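Local coordinates for protein dITP/XTP pyrophosphatase (Staphylococcus aureus, PDB 4BNQ) that probably hydrolyses non-canonical purine nucleoside triphosphates such as XTP, dITP and ITP to monophosphate and diphosphate with magnesium, cleansing the nucleotide pool as a homodimer, at residues Asn61-Asp67 / Val118-Pro124; Val73-Glu79 / Leu101-Leu105; Phe131-Val135 / Ile175-Ala181. One frame throughout, in Å; residues are numbered along the deposited sequence.

Interaction 1: Asn61-Asp67 / Val118-Pro124; sequences NKTVIAD and VISMSGP
V64 and A66 pair with S122 and S120 as antiparallel hydrogen-bonded pairs, where strand 64-67 runs at 157° to strand 118-123, their axes 4.7 Å apart. Two bonds join each pair: V64 N gives to S122 O at 2.8 Å and S122 N returns to V64 O, while A66 N gives to S120 O at 3.0 Å and S120 N to A66 O. I65 and M121 form the non-hydrogen-bonded pair between them, and I65 CA also lies 3.2 Å from S120 O in a CA-H...O contact. I65, D67, I119 and M121 share one face of the sheet. M121 runs out with CG anti to its backbone N (chi1 179°), then bends at chi3, and its CE lies 3.8 Å from T63 CG2 and 4.0 Å from I65 CG2. I119 lays CD1 3.6 Å from D67 OD2, a methyl beside a carboxylate oxygen. That carboxylate is held elsewhere: OD2 by R178, OD1 by K13 and S69. On the other face, the hydroxyls of S120 and S122 both hydrogen-bond to S53 of helix 45-60, and that of S122 also to T128 of strand 126-139. Past the paired residues, the P124 ring packs on the backbone of K62, with CD 3.6 Å from K62 C. The apolar I119 methyl thus flanks a carboxylate gripped by residues of the predicted substrate site, and the D67-I119 pairing probably helps to set its position.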
loop_
_atom_site.group_PDB
_atom_site.type_symbol
_atom_site.label_atom_id
_atom_site.label_comp_id
_atom_site.label_asym_id
_atom_site.label_seq_id
_atom_site.Cartn_x
_atom_site.Cartn_y
_atom_site.Cartn_z
ATOM N N ASN A 61 -5.080 12.571 -27.954
ATOM C CA ASN A 61 -6.146 13.414 -27.424
ATOM C C ASN A 61 -7.124 12.602 -26.568
ATOM O O ASN A 61 -8.342 12.780 -26.653
ATOM C CB ASN A 61 -6.877 14.152 -28.552
ATOM C CG ASN A 61 -7.690 15.327 -28.048
ATOM O OD1 ASN A 61 -7.447 15.852 -26.960
ATOM N ND2 ASN A 61 -8.666 15.739 -28.834
ATOM N N LYS A 62 -6.553 11.720 -25.747
ATOM C CA LYS A 62 -7.272 10.863 -24.804
ATOM C C LYS A 62 -6.567 10.925 -23.455
ATOM O O LYS A 62 -5.365 11.217 -23.376
ATOM C CB LYS A 62 -7.190 9.381 -25.231
ATOM C CG LYS A 62 -7.955 8.945 -26.454
ATOM C CD LYS A 62 -8.151 7.405 -26.399
ATOM C CE LYS A 62 -9.392 6.961 -27.195
ATOM N NZ LYS A 62 -9.721 5.507 -27.054
ATOM N N THR A 63 -7.299 10.586 -22.402
ATOM C CA THR A 63 -6.688 10.234 -21.129
ATOM C C THR A 63 -5.949 8.882 -21.226
ATOM O O THR A 63 -6.473 7.912 -21.779
ATOM C CB THR A 63 -7.740 10.151 -20.021
ATOM O OG1 THR A 63 -8.253 11.462 -19.769
ATOM C CG2 THR A 63 -7.122 9.599 -18.736
ATOM N N VAL A 64 -4.717 8.829 -20.717
ATOM C CA VAL A 64 -3.969 7.573 -20.665
ATOM C C VAL A 64 -3.218 7.453 -19.334
ATOM O O VAL A 64 -3.124 8.418 -18.568
ATOM C CB VAL A 64 -2.924 7.480 -21.794
ATOM C CG1 VAL A 64 -3.504 7.962 -23.119
ATOM C CG2 VAL A 64 -1.715 8.291 -21.413
ATOM N N ILE A 65 -2.688 6.271 -19.052
ATOM C CA ILE A 65 -1.749 6.140 -17.948
ATOM C C ILE A 65 -0.423 5.559 -18.421
ATOM O O ILE A 65 -0.357 4.802 -19.383
ATOM C CB ILE A 65 -2.282 5.267 -16.800
ATOM C CG1 ILE A 65 -2.499 3.828 -17.267
ATOM C CG2 ILE A 65 -3.560 5.852 -16.237
ATOM C CD1 ILE A 65 -2.893 2.867 -16.126
ATOM N N ALA A 66 0.636 5.891 -17.710
ATOM C CA ALA A 66 1.911 5.269 -17.973
ATOM C C ALA A 66 2.490 4.782 -16.657
ATOM O O ALA A 66 1.971 5.103 -15.580
ATOM C CB ALA A 66 2.851 6.231 -18.659
ATOM N N ASP A 67 3.559 4.002 -16.761
ATOM C CA ASP A 67 4.127 3.301 -15.636
ATOM C C ASP A 67 5.649 3.369 -15.765
ATOM O O ASP A 67 6.210 3.052 -16.822
ATOM C CB ASP A 67 3.635 1.850 -15.681
ATOM C CG ASP A 67 4.314 0.940 -14.644
ATOM O OD1 ASP A 67 5.560 0.924 -14.528
ATOM O OD2 ASP A 67 3.587 0.208 -13.952
ATOM N N VAL A 118 5.609 3.873 -10.098
ATOM C CA VAL A 118 4.909 5.143 -10.219
ATOM C C VAL A 118 4.011 5.150 -11.451
ATOM O O VAL A 118 4.476 4.936 -12.561
ATOM C CB VAL A 118 5.861 6.330 -10.315
ATOM C CG1 VAL A 118 5.062 7.608 -10.567
ATOM C CG2 VAL A 118 6.689 6.449 -9.037
ATOM N N ILE A 119 2.720 5.388 -11.232
ATOM C CA ILE A 119 1.721 5.473 -12.296
ATOM C C ILE A 119 1.397 6.947 -12.511
ATOM O O ILE A 119 1.069 7.640 -11.552
ATOM C CB ILE A 119 0.423 4.768 -11.865
ATOM C CG1 ILE A 119 0.664 3.272 -11.641
ATOM C CG2 ILE A 119 -0.692 4.950 -12.896
ATOM C CD1 ILE A 119 0.966 2.475 -12.910
ATOM N N SER A 120 1.486 7.450 -13.740
ATOM C CA SER A 120 0.987 8.801 -13.992
ATOM C C SER A 120 -0.219 8.805 -14.930
ATOM O O SER A 120 -0.236 8.087 -15.933
ATOM C CB SER A 120 2.083 9.716 -14.534
ATOM O OG SER A 120 2.410 9.358 -15.852
ATOM N N MET A 121 -1.222 9.613 -14.605
ATOM C CA MET A 121 -2.395 9.757 -15.465
ATOM C C MET A 121 -2.361 11.118 -16.155
ATOM O O MET A 121 -2.130 12.146 -15.520
ATOM C CB MET A 121 -3.681 9.608 -14.648
ATOM C CG MET A 121 -4.969 9.768 -15.456
ATOM S SD MET A 121 -6.474 9.377 -14.492
ATOM C CE MET A 121 -6.877 7.897 -15.359
ATOM N N SER A 122 -2.579 11.123 -17.463
ATOM C CA SER A 122 -2.572 12.367 -18.205
ATOM C C SER A 122 -3.710 12.375 -19.189
ATOM O O SER A 122 -4.172 11.317 -19.634
ATOM C CB SER A 122 -1.250 12.544 -18.943
ATOM O OG SER A 122 -0.185 12.489 -18.019
ATOM N N GLY A 123 -4.157 13.574 -19.527
ATOM C CA GLY A 123 -5.325 13.738 -20.361
ATOM C C GLY A 123 -5.500 15.186 -20.764
ATOM O O GLY A 123 -4.878 16.090 -20.188
ATOM N N PRO A 124 -6.355 15.416 -21.765
ATOM C CA PRO A 124 -6.588 16.757 -22.320
ATOM C C PRO A 124 -7.376 17.677 -21.392
ATOM O O PRO A 124 -7.420 18.868 -21.651
ATOM C CB PRO A 124 -7.374 16.482 -23.614
ATOM C CG PRO A 124 -7.960 15.118 -23.437
ATOM C CD PRO A 124 -7.051 14.357 -22.516
#

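Interaction 2: Val73-Glu79 / Leu101-Leu105; sequences VFALNGE and LLNKL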
loop_
_atom_site.group_PDB
_atom_site.type_symbol
_atom_site.label_atom_id
_atom_site.label_comp_id
_atom_site.label_asym_id
_atom_site.label_seq_id
_atom_site.Cartn_x
_atom_site.Cartn_y
_atom_site.Cartn_z
ATOM N N VAL A 73 18.043 -1.744 -4.583
ATOM C CA VAL A 73 18.661 -2.693 -3.653
ATOM C C VAL A 73 19.477 -1.978 -2.577
ATOM O O VAL A 73 20.450 -1.295 -2.892
ATOM C CB VAL A 73 19.600 -3.669 -4.387
ATOM C CG1 VAL A 73 20.220 -4.655 -3.389
ATOM C CG2 VAL A 73 18.852 -4.396 -5.498
ATOM N N PHE A 74 19.087 -2.142 -1.322
ATOM C CA PHE A 74 19.742 -1.456 -0.209
ATOM C C PHE A 74 21.277 -1.485 -0.316
ATOM O O PHE A 74 21.920 -0.439 -0.445
ATOM C CB PHE A 74 19.270 -2.054 1.129
ATOM C CG PHE A 74 19.751 -1.291 2.350
ATOM C CD1 PHE A 74 21.089 -1.337 2.747
ATOM C CD2 PHE A 74 18.864 -0.540 3.109
ATOM C CE1 PHE A 74 21.532 -0.634 3.858
ATOM C CE2 PHE A 74 19.304 0.158 4.224
ATOM C CZ PHE A 74 20.642 0.108 4.595
ATOM N N ALA A 75 21.855 -2.679 -0.306
ATOM C CA ALA A 75 23.314 -2.822 -0.359
ATOM C C ALA A 75 23.991 -2.113 -1.537
ATOM O O ALA A 75 25.202 -1.938 -1.527
ATOM C CB ALA A 75 23.717 -4.294 -0.323
ATOM N N LEU A 76 23.229 -1.710 -2.549
ATOM C CA LEU A 76 23.824 -0.998 -3.672
ATOM C C LEU A 76 23.366 0.445 -3.683
ATOM O O LEU A 76 23.342 1.075 -4.739
ATOM C CB LEU A 76 23.448 -1.663 -4.991
ATOM C CG LEU A 76 23.642 -3.179 -5.077
ATOM C CD1 LEU A 76 23.233 -3.675 -6.451
ATOM C CD2 LEU A 76 25.086 -3.564 -4.786
ATOM N N ASN A 77 23.021 0.952 -2.497
ATOM C CA ASN A 77 22.363 2.257 -2.315
ATOM C C ASN A 77 21.385 2.673 -3.440
ATOM O O ASN A 77 21.484 3.767 -4.005
ATOM C CB ASN A 77 23.363 3.376 -1.945
ATOM C CG ASN A 77 24.354 3.680 -3.054
ATOM O OD1 ASN A 77 24.164 4.619 -3.830
ATOM N ND2 ASN A 77 25.429 2.898 -3.121
ATOM N N GLY A 78 20.437 1.785 -3.746
ATOM C CA GLY A 78 19.349 2.117 -4.644
ATOM C C GLY A 78 19.525 1.674 -6.082
ATOM O O GLY A 78 18.661 1.942 -6.916
ATOM N N GLU A 79 20.626 1.012 -6.407
ATOM C CA GLU A 79 20.724 0.450 -7.754
ATOM C C GLU A 79 19.775 -0.732 -7.814
ATOM O O GLU A 79 19.503 -1.354 -6.791
ATOM C CB GLU A 79 22.129 -0.060 -8.062
ATOM C CG GLU A 79 23.182 0.979 -8.372
ATOM C CD GLU A 79 24.544 0.325 -8.602
ATOM O OE1 GLU A 79 25.308 0.121 -7.619
ATOM O OE2 GLU A 79 24.829 -0.021 -9.770
ATOM N N LEU A 101 22.909 -7.927 -11.717
ATOM C CA LEU A 101 22.519 -7.673 -10.336
ATOM C C LEU A 101 22.989 -8.786 -9.406
ATOM O O LEU A 101 23.544 -8.512 -8.353
ATOM C CB LEU A 101 21.012 -7.491 -10.229
ATOM C CG LEU A 101 20.539 -7.168 -8.813
ATOM C CD1 LEU A 101 21.304 -5.997 -8.257
ATOM C CD2 LEU A 101 19.077 -6.826 -8.864
ATOM N N LEU A 102 22.786 -10.041 -9.796
ATOM C CA LEU A 102 23.261 -11.144 -8.964
ATOM C C LEU A 102 24.785 -11.111 -8.754
ATOM O O LEU A 102 25.257 -11.247 -7.618
ATOM C CB LEU A 102 22.802 -12.494 -9.520
ATOM C CG LEU A 102 21.315 -12.775 -9.320
ATOM C CD1 LEU A 102 20.916 -14.100 -9.954
ATOM C CD2 LEU A 102 21.019 -12.783 -7.833
ATOM N N ASN A 103 25.543 -10.920 -9.837
ATOM C CA ASN A 103 27.006 -10.857 -9.756
ATOM C C ASN A 103 27.464 -9.778 -8.801
ATOM O O ASN A 103 28.337 -10.011 -7.962
ATOM C CB ASN A 103 27.636 -10.597 -11.129
ATOM C CG ASN A 103 27.619 -11.821 -12.021
ATOM O OD1 ASN A 103 27.462 -12.943 -11.542
ATOM N ND2 ASN A 103 27.796 -11.613 -13.330
ATOM N N LYS A 104 26.856 -8.602 -8.920
ATOM C CA LYS A 104 27.190 -7.486 -8.044
ATOM C C LYS A 104 26.873 -7.731 -6.569
ATOM O O LYS A 104 27.458 -7.096 -5.705
ATOM C CB LYS A 104 26.534 -6.200 -8.540
ATOM C CG LYS A 104 27.121 -5.684 -9.839
ATOM C CD LYS A 104 27.052 -4.156 -9.910
ATOM C CE LYS A 104 27.389 -3.525 -8.562
ATOM N NZ LYS A 104 27.596 -2.047 -8.634
ATOM N N LEU A 105 25.961 -8.657 -6.281
ATOM C CA LEU A 105 25.652 -9.008 -4.894
ATOM C C LEU A 105 26.288 -10.339 -4.432
ATOM O O LEU A 105 25.872 -10.924 -3.422
ATOM C CB LEU A 105 24.132 -9.010 -4.679
ATOM C CG LEU A 105 23.474 -7.630 -4.573
ATOM C CD1 LEU A 105 22.080 -7.683 -5.169
ATOM C CD2 LEU A 105 23.403 -7.107 -3.127
#
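V73 splits its two methyls between two leucines: CG2 lies 4.0 Å from L101 CD1, and CG1 meets L105 CD1 tip to tip at 4.0 Å. With CG1 anti to the backbone N (chi1 -179°), the valine directs that methyl to L105, just past the end of helix 94-104, and CG2 to L101 in the helix's last turn. V73 O accepts from both L76 N and G78 N. A75 follows in a short 3-10 segment and adds its CB to the same patch, 4.0 Å from L105 CD2. L76 then extends toward the helix, and its CD1 comes to 3.5 Å from L101 CD1, close for two methyls. Here the chain reverses: L76 to E79 form a type I' beta turn, with N77 and G78 at its centre, within the connection between strands 64-73 and 79-80, which pair antiparallel as a beta-hairpin at one edge of the six-stranded sheet. E79 closes the turn with an extended side chain that meets K104 at about a right angle. K104, bent at chi2 and chi3, brings NZ to 3.3 Å from E79 OE1, a salt bridge whose hydrogen bond is weak, while E79 OE2 has a weak bond to the hydroxyl of Y87.

Interaction 3: Phe131-Val135 / Ile175-Ala181; sequences FKGTV and ISHRRNA
N180 turns its amide toward the strand: ND2 donates to T134 O at 2.9 Å. The oxygen lies in the plane of the N180 amide, yet the nitrogen stands tilted 31° from the T134 carbonyl plane. The side chains of H177 and V135 cross obliquely. H177 CB packs on T134 CA at 3.7 Å; from there CG lies between the backbone N and the carbonyl carbon (chi1 53°), and ND1 is 4.1 Å from V135 CG1. The other V135 methyl, CG2, rests 3.4 Å from I175 O. G133, having no side chain, lets the helix backbone come close: its CA makes a CA-H...O contact with H177 O at 3.3 Å, and A181 CB lies 3.5 Å from G133 N. S176 is the N-cap of helix 177-191, its OG accepting from R179 N at 2.9 Å. H177 and R178 belong to the predicted substrate site, and R178 also forms a salt bridge with D16 of helix 11-20. Strand 131-135 thus runs nearly antiparallel to helix segment 177-181 (146° between their N-to-C directions), while neighbouring strand 112-123 extends the packing surface: the H177 ring stacks on F115, and A181 meets I119.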
loop_
_atom_site.group_PDB
_atom_site.type_symbol
_atom_site.label_atom_id
_atom_site.label_comp_id
_atom_site.label_asym_id
_atom_site.label_seq_id
_atom_site.Cartn_x
_atom_site.Cartn_y
_atom_site.Cartn_z
ATOM N N PHE A 131 0.970 8.558 -8.958
ATOM C CA PHE A 131 0.713 7.714 -7.790
ATOM C C PHE A 131 1.812 6.666 -7.607
ATOM O O PHE A 131 2.184 5.977 -8.561
ATOM C CB PHE A 131 -0.622 6.997 -7.946
ATOM C CG PHE A 131 -1.757 7.901 -8.325
ATOM C CD1 PHE A 131 -1.996 8.228 -9.652
ATOM C CD2 PHE A 131 -2.592 8.422 -7.359
ATOM C CE1 PHE A 131 -3.053 9.051 -9.999
ATOM C CE2 PHE A 131 -3.644 9.254 -7.710
ATOM C CZ PHE A 131 -3.876 9.564 -9.018
ATOM N N LYS A 132 2.316 6.527 -6.382
ATOM C CA LYS A 132 3.448 5.636 -6.120
ATOM C C LYS A 132 3.075 4.423 -5.268
ATOM O O LYS A 132 2.432 4.564 -4.230
ATOM C CB LYS A 132 4.586 6.413 -5.452
ATOM C CG LYS A 132 5.758 5.556 -5.025
ATOM C CD LYS A 132 7.086 6.328 -5.027
ATOM C CE LYS A 132 7.154 7.397 -3.943
ATOM N NZ LYS A 132 8.498 8.067 -3.914
ATOM N N GLY A 133 3.479 3.233 -5.712
ATOM C CA GLY A 133 3.332 2.023 -4.916
ATOM C C GLY A 133 4.682 1.352 -4.681
ATOM O O GLY A 133 5.609 1.496 -5.497
ATOM N N THR A 134 4.818 0.648 -3.557
ATOM C CA THR A 134 6.036 -0.117 -3.280
ATOM C C THR A 134 5.739 -1.483 -2.650
ATOM O O THR A 134 4.688 -1.691 -2.036
ATOM C CB THR A 134 7.012 0.644 -2.347
ATOM O OG1 THR A 134 6.460 0.699 -1.030
ATOM C CG2 THR A 134 7.276 2.062 -2.849
ATOM N N VAL A 135 6.677 -2.412 -2.799
ATOM C CA VAL A 135 6.612 -3.657 -2.052
ATOM C C VAL A 135 8.023 -4.080 -1.654
ATOM O O VAL A 135 8.954 -3.958 -2.434
ATOM C CB VAL A 135 5.852 -4.774 -2.819
ATOM C CG1 VAL A 135 6.640 -5.258 -4.035
ATOM C CG2 VAL A 135 5.499 -5.938 -1.882
ATOM N N ILE A 175 -0.559 -8.094 -4.372
ATOM C CA ILE A 175 0.488 -7.558 -3.502
ATOM C C ILE A 175 1.606 -6.756 -4.160
ATOM O O ILE A 175 2.464 -6.234 -3.462
ATOM C CB ILE A 175 1.130 -8.670 -2.642
ATOM C CG1 ILE A 175 1.754 -9.743 -3.530
ATOM C CG2 ILE A 175 0.102 -9.277 -1.670
ATOM C CD1 ILE A 175 3.251 -9.633 -3.618
ATOM N N SER A 176 1.607 -6.644 -5.481
ATOM C CA SER A 176 2.734 -6.001 -6.138
ATOM C C SER A 176 2.738 -4.500 -5.882
ATOM O O SER A 176 1.724 -3.916 -5.495
ATOM C CB SER A 176 2.710 -6.259 -7.646
ATOM O OG SER A 176 1.696 -5.469 -8.267
ATOM N N HIS A 177 3.898 -3.893 -6.100
ATOM C CA HIS A 177 4.079 -2.447 -6.082
ATOM C C HIS A 177 3.130 -1.740 -7.061
ATOM O O HIS A 177 2.655 -0.628 -6.800
ATOM C CB HIS A 177 5.542 -2.115 -6.408
ATOM C CG HIS A 177 6.050 -2.747 -7.668
ATOM N ND1 HIS A 177 6.004 -4.125 -7.878
ATOM C CD2 HIS A 177 6.604 -2.225 -8.766
ATOM C CE1 HIS A 177 6.511 -4.389 -9.061
ATOM N NE2 HIS A 177 6.898 -3.266 -9.627
ATOM N N ARG A 178 2.861 -2.396 -8.181
ATOM C CA ARG A 178 1.965 -1.857 -9.190
ATOM C C ARG A 178 0.515 -1.947 -8.698
ATOM O O ARG A 178 -0.268 -1.044 -8.933
ATOM C CB ARG A 178 2.152 -2.612 -10.502
ATOM C CG ARG A 178 1.385 -2.065 -11.698
ATOM C CD ARG A 178 2.165 -2.289 -13.018
ATOM N NE ARG A 178 3.028 -3.449 -12.940
ATOM C CZ ARG A 178 4.350 -3.430 -13.038
ATOM N NH1 ARG A 178 5.015 -2.300 -13.271
ATOM N NH2 ARG A 178 5.008 -4.567 -12.900
ATOM N N ARG A 179 0.160 -3.027 -8.010
ATOM C CA ARG A 179 -1.161 -3.102 -7.393
ATOM C C ARG A 179 -1.336 -1.959 -6.408
ATOM O O ARG A 179 -2.394 -1.334 -6.362
ATOM C CB ARG A 179 -1.375 -4.437 -6.682
ATOM C CG ARG A 179 -2.632 -4.468 -5.821
ATOM C CD ARG A 179 -3.884 -4.259 -6.665
ATOM N NE ARG A 179 -5.068 -4.011 -5.850
ATOM C CZ ARG A 179 -6.009 -4.914 -5.611
ATOM N NH1 ARG A 179 -5.901 -6.130 -6.128
ATOM N NH2 ARG A 179 -7.053 -4.600 -4.855
ATOM N N ASN A 180 -0.297 -1.670 -5.633
ATOM C CA ASN A 180 -0.406 -0.627 -4.613
ATOM C C ASN A 180 -0.559 0.763 -5.211
ATOM O O ASN A 180 -1.313 1.573 -4.691
ATOM C CB ASN A 180 0.791 -0.651 -3.652
ATOM C CG ASN A 180 0.708 -1.787 -2.668
ATOM O OD1 ASN A 180 -0.372 -2.307 -2.403
ATOM N ND2 ASN A 180 1.850 -2.192 -2.127
ATOM N N ALA A 181 0.162 1.037 -6.296
ATOM C CA ALA A 181 0.035 2.310 -6.987
ATOM C C ALA A 181 -1.351 2.469 -7.578
ATOM O O ALA A 181 -1.927 3.552 -7.537
ATOM C CB ALA A 181 1.057 2.407 -8.092
#

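Overall arrangement
Interactions 1 and 3 are neighbours, with centres about 17 Å apart, on adjoining strands 112-123 and 126-139 of the six-stranded antiparallel sheet. I119 probably bonds to F131 through the backbone, I119 packs on A181, and the salt bridge of D67 to R178 ties them beside the predicted substrate site. Interaction 2 lies on the opposite side of the chain's centre from interaction 1, centres about 31 Å apart, at the far end of long strand 64-73; from interaction 3 it is about 21 Å between centres, without touching. Along the chain it is nested in the loop closed by 61-67 and 118-124, and interaction 3 follows both. The six-stranded sheet runs between the contacts with helices 94-104 and 177-191.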